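PDB 4WES: nitrogenase molybdenum-iron protein alpha chain, which forms part of the nitrogenase complex, which reduces dinitrogen to ammonium in nitrogen fixation, using an [8Fe-7S] cluster and a molybdenum-iron-sulfur-carbon cofactor with homocitrate. Local coordinates for residues Ser22-Ile27 and Glu36-Thr41; Lys67-Ile72 and Pro136-Val141; Asn211-Tyr216 and Asp256-Gln261; Asp373-Arg378 and Gly428-Glu433. All blocks are in the same frame, centred on the assembly; numbering follows the deposited sequence. Where two conformers were deposited one is given.

Contact 1 of 4, residues Ser22-Ile27 and Glu36-Thr41; sequences SGHIVI and EIVANT
G23 and V38 are joined by a single backbone hydrogen bond, V38 N to G23 O (2.9 Å, 160° at the hydrogen), with the donor standing above the carbonyl plane. G23 lies inside a type I turn from S22 to I25, after which the chain enters the strand 25-27; residues 36-41 are irregular. A water donates to the same G23 O (2.8 Å) and to E36 O (2.7 Å), bridging the two segments beside the direct bond.

The imidazole of H24 carries most of the side-chain contact. V38 covers one of its faces, CB sitting 4.0 Å from the ring centroid and almost on the ring normal, a CH-pi contact; CG1, turned anti to the backbone N (chi1 180°), lies toward NE2 and CE1. At the ring edge and in its plane lies T41 OG1, 3.1 Å from H24 CE1. The polar end of the ring is claimed from outside, ND1 hydrogen-bonding D442 OD2. On the strand, V26 CG1 meets E36 O at 3.5 Å, while V26 CG2 packs against I37 CD1.

H24 and V26 also bond through their backbones to D442 and L440. Strand 25-27 is thus an outermost strand, within this chain, of a mixed beta sheet, antiparallel to 439-441, and the irregular segment 36-41 packs beside it.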
loop_
_atom_site.group_PDB
_atom_site.type_symbol
_atom_site.label_atom_id
_atom_site.label_comp_id
_atom_site.label_asym_id
_atom_site.label_seq_id
_atom_site.Cartn_x
_atom_site.Cartn_y
_atom_site.Cartn_z
ATOM N N SER A 22 20.326 43.554 -17.274
ATOM C CA SER A 22 20.664 44.508 -16.247
ATOM C C SER A 22 19.452 45.306 -15.814
ATOM O O SER A 22 19.272 45.558 -14.638
ATOM C CB SER A 22 21.735 45.468 -16.745
ATOM O OG SER A 22 22.128 46.391 -15.752
ATOM N N GLY A 23 18.617 45.715 -16.765
ATOM C CA GLY A 23 17.473 46.527 -16.409
ATOM C C GLY A 23 16.396 45.820 -15.619
ATOM O O GLY A 23 15.545 46.466 -15.007
ATOM N N HIS A 24 16.409 44.483 -15.621
ATOM C CA HIS A 24 15.425 43.655 -14.911
ATOM C C HIS A 24 15.785 43.412 -13.442
ATOM O O HIS A 24 15.045 42.718 -12.742
ATOM C CB HIS A 24 15.274 42.325 -15.634
ATOM C CG HIS A 24 14.700 42.455 -17.002
ATOM N ND1 HIS A 24 13.375 42.173 -17.305
ATOM C CD2 HIS A 24 15.269 42.864 -18.157
ATOM C CE1 HIS A 24 13.162 42.413 -18.586
ATOM N NE2 HIS A 24 14.302 42.817 -19.129
ATOM N N ILE A 25 16.925 43.939 -13.010
ATOM C CA ILE A 25 17.421 43.692 -11.652
ATOM C C ILE A 25 17.700 45.062 -11.050
ATOM O O ILE A 25 18.475 45.822 -11.611
ATOM C CB ILE A 25 18.709 42.845 -11.675
ATOM C CG1 ILE A 25 18.461 41.525 -12.355
ATOM C CG2 ILE A 25 19.208 42.623 -10.250
ATOM C CD1 ILE A 25 19.730 40.812 -12.753
ATOM N N VAL A 26 17.072 45.371 -9.924
ATOM C CA VAL A 26 17.296 46.641 -9.278
ATOM C C VAL A 26 17.387 46.458 -7.786
ATOM O O VAL A 26 16.750 45.574 -7.205
ATOM C CB VAL A 26 16.233 47.718 -9.627
ATOM C CG1 VAL A 26 16.267 48.085 -11.104
ATOM C CG2 VAL A 26 14.836 47.280 -9.216
ATOM N N ILE A 27 18.208 47.299 -7.160
ATOM C CA ILE A 27 18.365 47.298 -5.709
ATOM C C ILE A 27 17.703 48.560 -5.141
ATOM O O ILE A 27 18.012 49.670 -5.565
ATOM C CB ILE A 27 19.857 47.184 -5.300
ATOM C CG1 ILE A 27 20.455 45.832 -5.788
ATOM C CG2 ILE A 27 20.011 47.328 -3.793
ATOM C CD1 ILE A 27 21.970 45.695 -5.650
ATOM N N GLU A 36 13.430 52.503 -11.224
ATOM C CA GLU A 36 12.680 51.976 -12.352
ATOM C C GLU A 36 13.226 50.611 -12.773
ATOM O O GLU A 36 14.444 50.434 -12.876
ATOM C CB GLU A 36 12.784 52.964 -13.503
ATOM C CG GLU A 36 12.181 52.535 -14.797
ATOM C CD GLU A 36 12.041 53.669 -15.822
ATOM O OE1 GLU A 36 11.665 53.317 -16.972
ATOM O OE2 GLU A 36 12.292 54.871 -15.493
ATOM N N ILE A 37 12.310 49.686 -13.039
ATOM C CA ILE A 37 12.662 48.347 -13.481
ATOM C C ILE A 37 12.203 48.199 -14.925
ATOM O O ILE A 37 11.276 48.903 -15.374
ATOM C CB ILE A 37 12.048 47.270 -12.550
ATOM C CG1 ILE A 37 12.777 45.914 -12.667
ATOM C CG2 ILE A 37 10.537 47.118 -12.771
ATOM C CD1 ILE A 37 12.444 44.951 -11.550
ATOM N N VAL A 38 12.809 47.257 -15.636
ATOM C CA VAL A 38 12.332 46.783 -16.929
ATOM C C VAL A 38 11.542 45.510 -16.663
ATOM O O VAL A 38 12.024 44.620 -15.978
ATOM C CB VAL A 38 13.484 46.533 -17.920
ATOM C CG1 VAL A 38 12.918 46.030 -19.253
ATOM C CG2 VAL A 38 14.288 47.801 -18.135
ATOM N N ALA A 39 10.320 45.434 -17.202
ATOM C CA ALA A 39 9.437 44.299 -16.982
ATOM C C ALA A 39 8.551 44.099 -18.200
ATOM O O ALA A 39 8.427 44.995 -19.048
ATOM C CB ALA A 39 8.594 44.537 -15.745
ATOM N N ASN A 40 7.920 42.933 -18.288
ATOM C CA ASN A 40 6.983 42.652 -19.369
ATOM C C ASN A 40 7.597 42.824 -20.744
ATOM O O ASN A 40 6.979 43.339 -21.664
ATOM C CB ASN A 40 5.710 43.504 -19.186
ATOM C CG ASN A 40 4.588 43.139 -20.160
ATOM O OD1 ASN A 40 3.825 44.049 -20.615
ATOM N ND2 ASN A 40 4.456 41.901 -20.473
ATOM N N THR A 41 8.836 42.357 -20.886
ATOM C CA THR A 41 9.493 42.240 -22.181
ATOM C C THR A 41 9.677 40.767 -22.491
ATOM O O THR A 41 9.442 39.887 -21.661
ATOM C CB THR A 41 10.832 42.975 -22.214
ATOM O OG1 THR A 41 11.739 42.352 -21.318
ATOM C CG2 THR A 41 10.695 44.451 -21.832
HETATM O O HOH W 1 16.087 49.170 -14.597
#

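Contact 2 of 4, residues Lys67-Ile72 and Pro136-Val141; sequences KDMVHI and PAAIGV
M69 lays its extended side chain along the neighbouring strand: with CG anti to the backbone N (chi1 177°) and the chain straight beyond it, CG passes A138 CB. G140 has no side chain, and the M69 methyl lies close over its backbone, CE 3.6 Å from G140 N. V70, I72 and I139 point to the other face. V70 CG2, anti to the carbonyl carbon and beside the backbone N, touches P136 CB at 3.7 Å, and I72 CD1 meets I139 CG2 at 3.8 Å. Helix 120-134 packs on this aliphatic face through A130 and I127. Where the strands begin, the D68 carboxylate borders A137 CB; its OD1 is bonded to Y246 N. H71, on the M69 face, turns its ring between Y142 OH and I66 O, which engage ND1 and NE2.

The backbones run parallel at 18°. D68 O accepts from A137 N at 3.0 Å, almost in line with the carbonyl; V70 N then gives to A138 O, V70 O accepts from G140 N (2.8 Å), and I72 N gives to G140 O (2.8 Å). V70 and G140 thus each use both backbone polar groups across the pair.

Chemically, the parallel ladder satisfies buried backbone amides; the V70, I72 and I139 face is aliphatic, whereas the M69 face also holds H71, its ring gripped at both nitrogens.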
loop_
_atom_site.group_PDB
_atom_site.type_symbol
_atom_site.label_atom_id
_atom_site.label_comp_id
_atom_site.label_asym_id
_atom_site.label_seq_id
_atom_site.Cartn_x
_atom_site.Cartn_y
_atom_site.Cartn_z
ATOM N N LYS A 67 -17.022 27.220 -13.123
ATOM C CA LYS A 67 -17.193 25.787 -12.956
ATOM C C LYS A 67 -18.327 25.179 -13.741
ATOM O O LYS A 67 -18.382 23.966 -13.889
ATOM C CB LYS A 67 -17.376 25.485 -11.467
ATOM C CG LYS A 67 -18.672 26.052 -10.887
ATOM C CD LYS A 67 -18.679 26.131 -9.384
ATOM C CE LYS A 67 -19.862 26.918 -8.898
ATOM N NZ LYS A 67 -19.894 27.005 -7.422
ATOM N N ASP A 68 -19.282 26.010 -14.197
ATOM C CA ASP A 68 -20.450 25.493 -14.943
ATOM C C ASP A 68 -20.395 25.907 -16.408
ATOM O O ASP A 68 -21.395 25.766 -17.139
ATOM C CB ASP A 68 -21.769 25.880 -14.282
ATOM C CG ASP A 68 -21.981 27.373 -14.171
ATOM O OD1 ASP A 68 -21.079 28.163 -14.480
ATOM O OD2 ASP A 68 -23.083 27.719 -13.742
ATOM N N MET A 69 -19.214 26.339 -16.849
ATOM C CA MET A 69 -18.896 26.556 -18.246
ATOM C C MET A 69 -18.002 25.432 -18.730
ATOM O O MET A 69 -17.053 25.091 -18.022
ATOM C CB MET A 69 -18.239 27.945 -18.357
ATOM C CG MET A 69 -17.743 28.430 -19.690
ATOM S SD MET A 69 -17.385 30.196 -19.539
ATOM C CE MET A 69 -16.649 30.411 -21.179
ATOM N N VAL A 70 -18.299 24.848 -19.896
ATOM C CA VAL A 70 -17.401 23.834 -20.478
ATOM C C VAL A 70 -16.314 24.546 -21.275
ATOM O O VAL A 70 -16.596 25.262 -22.209
ATOM C CB VAL A 70 -18.178 22.816 -21.344
ATOM C CG1 VAL A 70 -17.223 21.990 -22.199
ATOM C CG2 VAL A 70 -19.024 21.930 -20.470
ATOM N N HIS A 71 -15.057 24.350 -20.848
ATOM C CA HIS A 71 -13.921 25.009 -21.472
ATOM C C HIS A 71 -13.214 24.059 -22.429
ATOM O O HIS A 71 -12.609 23.091 -22.006
ATOM C CB HIS A 71 -12.932 25.484 -20.390
ATOM C CG HIS A 71 -13.563 26.378 -19.380
ATOM N ND1 HIS A 71 -13.887 27.686 -19.629
ATOM C CD2 HIS A 71 -13.920 26.116 -18.107
ATOM C CE1 HIS A 71 -14.443 28.187 -18.538
ATOM N NE2 HIS A 71 -14.448 27.262 -17.600
ATOM N N ILE A 72 -13.356 24.322 -23.730
ATOM C CA ILE A 72 -12.793 23.449 -24.761
ATOM C C ILE A 72 -11.510 24.043 -25.302
ATOM O O ILE A 72 -11.517 25.127 -25.893
ATOM C CB ILE A 72 -13.774 23.212 -25.932
ATOM C CG1 ILE A 72 -15.130 22.679 -25.427
ATOM C CG2 ILE A 72 -13.145 22.259 -26.939
ATOM C CD1 ILE A 72 -16.162 22.502 -26.539
ATOM N N PRO A 136 -24.213 22.893 -20.490
ATOM C CA PRO A 136 -23.644 23.831 -19.537
ATOM C C PRO A 136 -24.266 25.243 -19.650
ATOM O O PRO A 136 -25.054 25.514 -20.561
ATOM C CB PRO A 136 -22.175 23.851 -19.955
ATOM C CG PRO A 136 -22.285 23.732 -21.456
ATOM C CD PRO A 136 -23.374 22.727 -21.685
ATOM N N ALA A 137 -23.849 26.145 -18.771
ATOM C CA ALA A 137 -24.302 27.523 -18.827
ATOM C C ALA A 137 -23.776 28.239 -20.068
ATOM O O ALA A 137 -24.396 29.156 -20.598
ATOM C CB ALA A 137 -23.877 28.248 -17.575
ATOM N N ALA A 138 -22.576 27.842 -20.490
ATOM C CA ALA A 138 -21.839 28.459 -21.606
ATOM C C ALA A 138 -20.728 27.513 -21.983
ATOM O O ALA A 138 -20.379 26.616 -21.208
ATOM C CB ALA A 138 -21.294 29.820 -21.237
ATOM N N ILE A 139 -20.171 27.745 -23.152
ATOM C CA ILE A 139 -18.988 27.027 -23.641
ATOM C C ILE A 139 -17.928 28.033 -23.983
ATOM O O ILE A 139 -18.219 29.084 -24.566
ATOM C CB ILE A 139 -19.354 26.140 -24.850
ATOM C CG1 ILE A 139 -20.326 25.039 -24.393
ATOM C CG2 ILE A 139 -18.099 25.570 -25.529
ATOM C CD1 ILE A 139 -20.950 24.225 -25.510
ATOM N N GLY A 140 -16.680 27.751 -23.587
ATOM C CA GLY A 140 -15.538 28.530 -24.040
ATOM C C GLY A 140 -14.711 27.727 -25.027
ATOM O O GLY A 140 -14.607 26.507 -24.912
ATOM N N VAL A 141 -14.102 28.431 -25.987
ATOM C CA VAL A 141 -13.200 27.855 -26.964
ATOM C C VAL A 141 -11.894 28.612 -26.884
ATOM O O VAL A 141 -11.885 29.840 -27.035
ATOM C CB VAL A 141 -13.734 28.016 -28.379
ATOM C CG1 VAL A 141 -12.723 27.456 -29.374
ATOM C CG2 VAL A 141 -15.093 27.344 -28.510
#

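Contact 3 of 4, residues Asn211-Tyr216 and Asp256-Gln261; sequences NVLGEY and DLNLVQ
N211 opens the pairing with both its backbone and its amide. Its N bonds to L257 O and its O accepts from L259 N (2.9 Å), while ND2 donates to N258 OD1 (2.9 Å, 152° at the hydrogen), in the carbonyl plane of the acceptor. The two amides lie side by side, their planes 31° apart. ND2 also donates to A252 O, and OD1 accepts from N237 ND2, which fixes the amide's rotation. V212, on the other face, brings CG2 to 4.2 Å from L259 CD1. L213 N reaches L259 O at 2.7 Å, and L213 O accepts from Q261 N. With CG anti to the carbonyl carbon (chi1 -62°), L213 sets CD1 3.5 Å from N258 CG. At G214 the chain turns a corner with positive phi, and its O lies 3.5 Å from Q261 CB. E215 OE2 flanks Q261 CG, though OE1 bonds to N217 N. Y216 then leaves the pair to touch the molybdenum cofactor.

The parallel ladder and the asparagine bridge satisfy polar groups in a buried setting; Q261, held through its amide by F286 and N285, directly precedes the cofactor ligand C262.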
loop_
_atom_site.group_PDB
_atom_site.type_symbol
_atom_site.label_atom_id
_atom_site.label_comp_id
_atom_site.label_asym_id
_atom_site.label_seq_id
_atom_site.Cartn_x
_atom_site.Cartn_y
_atom_site.Cartn_z
ATOM N N ASN A 211 -17.686 42.747 -4.933
ATOM C CA ASN A 211 -17.072 41.650 -5.678
ATOM C C ASN A 211 -15.624 41.505 -5.237
ATOM O O ASN A 211 -14.983 42.493 -4.919
ATOM C CB ASN A 211 -17.015 41.910 -7.165
ATOM C CG ASN A 211 -18.370 42.055 -7.829
ATOM O OD1 ASN A 211 -19.350 41.381 -7.475
ATOM N ND2 ASN A 211 -18.431 42.995 -8.788
ATOM N N VAL A 212 -15.121 40.264 -5.243
ATOM C CA VAL A 212 -13.694 40.037 -5.129
ATOM C C VAL A 212 -13.145 39.718 -6.507
ATOM O O VAL A 212 -13.493 38.707 -7.109
ATOM C CB VAL A 212 -13.324 38.949 -4.127
ATOM C CG1 VAL A 212 -11.801 38.892 -3.939
ATOM C CG2 VAL A 212 -14.009 39.165 -2.791
ATOM N N LEU A 213 -12.356 40.636 -7.041
ATOM C CA LEU A 213 -11.798 40.509 -8.382
ATOM C C LEU A 213 -10.373 39.941 -8.336
ATOM O O LEU A 213 -9.550 40.386 -7.517
ATOM C CB LEU A 213 -11.746 41.858 -9.085
ATOM C CG LEU A 213 -13.065 42.601 -9.341
ATOM C CD1 LEU A 213 -12.797 43.816 -10.209
ATOM C CD2 LEU A 213 -14.120 41.696 -9.939
ATOM N N GLY A 214 -10.063 39.033 -9.258
ATOM C CA GLY A 214 -8.715 38.481 -9.330
ATOM C C GLY A 214 -8.417 37.603 -8.135
ATOM O O GLY A 214 -7.370 37.722 -7.473
ATOM N N GLU A 215 -9.336 36.701 -7.870
ATOM C CA GLU A 215 -9.232 35.740 -6.791
ATOM C C GLU A 215 -9.793 34.423 -7.302
ATOM O O GLU A 215 -10.937 34.386 -7.786
ATOM C CB GLU A 215 -9.990 36.211 -5.561
ATOM C CG GLU A 215 -10.177 35.146 -4.520
ATOM C CD GLU A 215 -8.900 34.466 -4.082
ATOM O OE1 GLU A 215 -8.925 33.227 -3.893
ATOM O OE2 GLU A 215 -7.874 35.179 -3.921
ATOM N N TYR A 216 -8.993 33.346 -7.203
ATOM C CA TYR A 216 -9.281 32.123 -7.944
ATOM C C TYR A 216 -9.540 30.916 -7.057
ATOM O O TYR A 216 -9.619 29.799 -7.516
ATOM C CB TYR A 216 -8.206 31.913 -9.010
ATOM C CG TYR A 216 -8.094 33.135 -9.883
ATOM C CD1 TYR A 216 -8.994 33.352 -10.912
ATOM C CD2 TYR A 216 -7.132 34.090 -9.651
ATOM C CE1 TYR A 216 -8.961 34.491 -11.672
ATOM C CE2 TYR A 216 -7.063 35.241 -10.426
ATOM C CZ TYR A 216 -7.976 35.445 -11.440
ATOM O OH TYR A 216 -7.937 36.581 -12.223
ATOM N N ASP A 256 -21.523 47.432 -5.344
ATOM C CA ASP A 256 -21.086 48.794 -5.062
ATOM C C ASP A 256 -19.589 48.997 -4.926
ATOM O O ASP A 256 -19.138 50.128 -5.021
ATOM C CB ASP A 256 -21.765 49.303 -3.796
ATOM C CG ASP A 256 -23.191 49.695 -4.053
ATOM O OD1 ASP A 256 -23.531 49.997 -5.220
ATOM O OD2 ASP A 256 -23.986 49.668 -3.136
ATOM N N LEU A 257 -18.827 47.910 -4.718
ATOM C CA LEU A 257 -17.394 48.064 -4.568
ATOM C C LEU A 257 -16.700 46.819 -5.063
ATOM O O LEU A 257 -17.054 45.706 -4.658
ATOM C CB LEU A 257 -17.031 48.317 -3.084
ATOM C CG LEU A 257 -15.548 48.603 -2.771
ATOM C CD1 LEU A 257 -15.079 49.909 -3.405
ATOM C CD2 LEU A 257 -15.387 48.631 -1.263
ATOM N N ASN A 258 -15.700 47.024 -5.930
ATOM C CA ASN A 258 -14.823 45.943 -6.379
ATOM C C ASN A 258 -13.551 45.913 -5.527
ATOM O O ASN A 258 -12.938 46.958 -5.265
ATOM C CB ASN A 258 -14.430 46.159 -7.845
ATOM C CG ASN A 258 -15.475 45.669 -8.820
ATOM O OD1 ASN A 258 -16.090 44.639 -8.582
ATOM N ND2 ASN A 258 -15.566 46.329 -9.977
ATOM N N LEU A 259 -13.173 44.713 -5.106
ATOM C CA LEU A 259 -11.961 44.494 -4.321
ATOM C C LEU A 259 -10.955 43.785 -5.240
ATOM O O LEU A 259 -11.218 42.683 -5.674
ATOM C CB LEU A 259 -12.254 43.638 -3.112
ATOM C CG LEU A 259 -13.458 44.004 -2.249
ATOM C CD1 LEU A 259 -13.625 43.017 -1.106
ATOM C CD2 LEU A 259 -13.414 45.415 -1.742
ATOM N N VAL A 260 -9.789 44.352 -5.453
ATOM C CA VAL A 260 -8.815 43.779 -6.376
ATOM C C VAL A 260 -7.706 43.086 -5.595
ATOM O O VAL A 260 -6.858 43.746 -4.986
ATOM C CB VAL A 260 -8.266 44.861 -7.320
ATOM C CG1 VAL A 260 -7.112 44.346 -8.157
ATOM C CG2 VAL A 260 -9.372 45.397 -8.227
ATOM N N GLN A 261 -7.726 41.756 -5.601
ATOM C CA GLN A 261 -6.707 40.956 -4.922
ATOM C C GLN A 261 -5.473 40.807 -5.835
ATOM O O GLN A 261 -4.427 41.328 -5.512
ATOM C CB GLN A 261 -7.278 39.590 -4.494
ATOM C CG GLN A 261 -6.274 38.653 -3.811
ATOM C CD GLN A 261 -5.778 39.184 -2.504
ATOM O OE1 GLN A 261 -6.575 39.644 -1.678
ATOM N NE2 GLN A 261 -4.472 39.081 -2.278
#

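Contact 4 of 4, residues Asp373-Arg378 and Gly428-Glu433; sequences DDYEGR and GGMMKE
A helix end meets a helix start here: the last turn of helix 372-376 presents carbonyls to the backbone N-H groups that open the short, weakly bonded helix about 430-433. D374 O accepts from M430 N (2.9 Å, 155° at the hydrogen), and Y375 O accepts from M431 N (2.9 Å, 162°), the second donor lying in the carbonyl plane. Close approach of the backbones rests on two glycines: with no side chain on either, G377 CA and G429 CA come within 4.1 Å of each other, and G429 CA lies 3.2 Å from D374 O. G377, the first residue past the helix, departs from helical geometry with positive phi, so the chain leaves the C-terminal end of 372-376 beside G429.

Side chains add to this on one flank. M430 runs alongside Y375, pointing the same way, and bends at its last torsion (chi3 73°) to bring CE 4.1 Å from Y375 ring atom CE1; the phenol's OH bonds to D442 OD1. M431 sets CB 3.2 Å from Y375 O. Both methionines and the tyrosine also rest on L440 of strand 439-441. K432 NZ makes a weak bond to E376 O, its stronger partner being the carboxylate of E379. The D374 carboxylate is bound outside the contact, OD2 to R264 in a salt bridge and OD1 to H263, the residues following the cofactor ligand C262.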
loop_
_atom_site.group_PDB
_atom_site.type_symbol
_atom_site.label_atom_id
_atom_site.label_comp_id
_atom_site.label_asym_id
_atom_site.label_seq_id
_atom_site.Cartn_x
_atom_site.Cartn_y
_atom_site.Cartn_z
ATOM N N ASP A 373 3.961 48.599 -13.423
ATOM C CA ASP A 373 3.019 49.089 -12.424
ATOM C C ASP A 373 2.922 48.183 -11.195
ATOM O O ASP A 373 2.623 48.665 -10.071
ATOM C CB ASP A 373 1.624 49.404 -13.005
ATOM C CG ASP A 373 1.110 48.383 -14.021
ATOM O OD1 ASP A 373 1.841 47.968 -14.932
ATOM O OD2 ASP A 373 -0.099 48.095 -13.927
ATOM N N ASP A 374 3.058 46.870 -11.373
ATOM C CA ASP A 374 3.040 45.968 -10.218
ATOM C C ASP A 374 4.277 46.146 -9.340
ATOM O O ASP A 374 4.210 45.947 -8.126
ATOM C CB ASP A 374 2.927 44.525 -10.669
ATOM C CG ASP A 374 1.692 44.308 -11.527
ATOM O OD1 ASP A 374 0.576 44.336 -10.975
ATOM O OD2 ASP A 374 1.881 44.166 -12.747
ATOM N N TYR A 375 5.426 46.429 -9.960
ATOM C CA TYR A 375 6.665 46.683 -9.215
ATOM C C TYR A 375 6.686 48.066 -8.587
ATOM O O TYR A 375 7.036 48.210 -7.410
ATOM C CB TYR A 375 7.864 46.524 -10.132
ATOM C CG TYR A 375 8.218 45.118 -10.570
ATOM C CD1 TYR A 375 8.927 44.268 -9.735
ATOM C CD2 TYR A 375 7.856 44.631 -11.823
ATOM C CE1 TYR A 375 9.318 42.988 -10.133
ATOM C CE2 TYR A 375 8.241 43.371 -12.246
ATOM C CZ TYR A 375 8.982 42.542 -11.401
ATOM O OH TYR A 375 9.368 41.295 -11.770
ATOM N N GLU A 376 6.364 49.092 -9.373
ATOM C CA GLU A 376 6.614 50.498 -9.061
ATOM C C GLU A 376 5.378 51.271 -8.646
ATOM O O GLU A 376 5.486 52.416 -8.184
ATOM C CB GLU A 376 7.235 51.186 -10.270
ATOM C CG GLU A 376 8.555 50.590 -10.759
ATOM C CD GLU A 376 9.075 51.212 -12.025
ATOM O OE1 GLU A 376 9.029 52.474 -12.116
ATOM O OE2 GLU A 376 9.522 50.470 -12.935
ATOM N N GLY A 377 4.209 50.683 -8.858
ATOM C CA GLY A 377 2.939 51.320 -8.638
ATOM C C GLY A 377 2.263 51.857 -9.873
ATOM O O GLY A 377 2.916 52.138 -10.889
ATOM N N ARG A 378 0.949 51.970 -9.825
ATOM C CA ARG A 378 0.179 52.423 -10.971
ATOM C C ARG A 378 0.470 53.845 -11.428
ATOM O O ARG A 378 0.160 54.228 -12.571
ATOM C CB ARG A 378 -1.324 52.268 -10.707
ATOM C CG ARG A 378 -1.797 50.833 -10.748
ATOM C CD ARG A 378 -3.277 50.712 -10.424
ATOM N NE ARG A 378 -4.113 51.413 -11.390
ATOM C CZ ARG A 378 -4.571 50.904 -12.533
ATOM N NH1 ARG A 378 -5.312 51.667 -13.328
ATOM N NH2 ARG A 378 -4.361 49.647 -12.871
ATOM N N GLY A 428 0.031 50.711 -4.951
ATOM C CA GLY A 428 1.383 51.246 -4.767
ATOM C C GLY A 428 2.508 50.400 -5.301
ATOM O O GLY A 428 3.616 50.898 -5.453
ATOM N N GLY A 429 2.268 49.105 -5.509
ATOM C CA GLY A 429 3.274 48.214 -6.054
ATOM C C GLY A 429 4.155 47.592 -4.990
ATOM O O GLY A 429 4.166 47.998 -3.816
ATOM N N MET A 430 4.909 46.586 -5.392
ATOM C CA MET A 430 5.676 45.776 -4.445
ATOM C C MET A 430 6.879 46.491 -3.859
ATOM O O MET A 430 7.167 46.341 -2.674
ATOM C CB MET A 430 6.090 44.488 -5.139
ATOM C CG MET A 430 6.896 43.544 -4.243
ATOM S SD MET A 430 7.056 41.885 -4.912
ATOM C CE MET A 430 8.234 42.149 -6.242
ATOM N N MET A 431 7.593 47.262 -4.679
ATOM C CA MET A 431 8.839 47.868 -4.226
ATOM C C MET A 431 8.607 48.736 -2.959
ATOM O O MET A 431 9.430 48.743 -2.032
ATOM C CB MET A 431 9.455 48.663 -5.388
ATOM C CG MET A 431 10.962 48.864 -5.356
ATOM S SD MET A 431 11.409 49.728 -6.872
ATOM C CE MET A 431 11.390 48.486 -8.191
ATOM N N LYS A 432 7.495 49.476 -2.938
ATOM C CA LYS A 432 7.200 50.381 -1.828
ATOM C C LYS A 432 7.208 49.643 -0.508
ATOM O O LYS A 432 7.600 50.218 0.526
ATOM C CB LYS A 432 5.866 51.082 -2.003
ATOM C CG LYS A 432 5.954 52.445 -2.658
ATOM C CD LYS A 432 5.251 52.475 -4.002
ATOM C CE LYS A 432 4.642 53.813 -4.375
ATOM N NZ LYS A 432 3.788 53.584 -5.562
ATOM N N GLU A 433 6.770 48.386 -0.520
ATOM C CA GLU A 433 6.639 47.627 0.713
ATOM C C GLU A 433 7.952 47.010 1.178
ATOM O O GLU A 433 8.086 46.651 2.341
ATOM C CB GLU A 433 5.569 46.539 0.517
ATOM C CG GLU A 433 5.180 45.815 1.791
ATOM C CD GLU A 433 3.808 45.189 1.736
ATOM O OE1 GLU A 433 2.960 45.676 0.975
ATOM O OE2 GLU A 433 3.611 44.234 2.504
#

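Contacts 1 and 4 are neighbours, with centres about 13 Å apart. They touch where E376 OE2 accepts a probable hydrogen bond from I37 N (2.9 Å) and where the Y375 ring packs on A39 CB and I37 CG2; the D442 carboxylate hydrogen-bonds H24 ND1 of contact 1 and Y375 OH of contact 4. Contacts 3 and 4 do not touch, their nearest atoms about 8 Å apart, but both approach the molybdenum cofactor: G214 is about 6 Å and the D374 side chain about 8 Å from the cluster. Contact 2 belongs to a separate parallel sheet, its centre about 35 Å from that of contact 4, and the V141 side chain is about 12 Å from the [8Fe-7S] cluster.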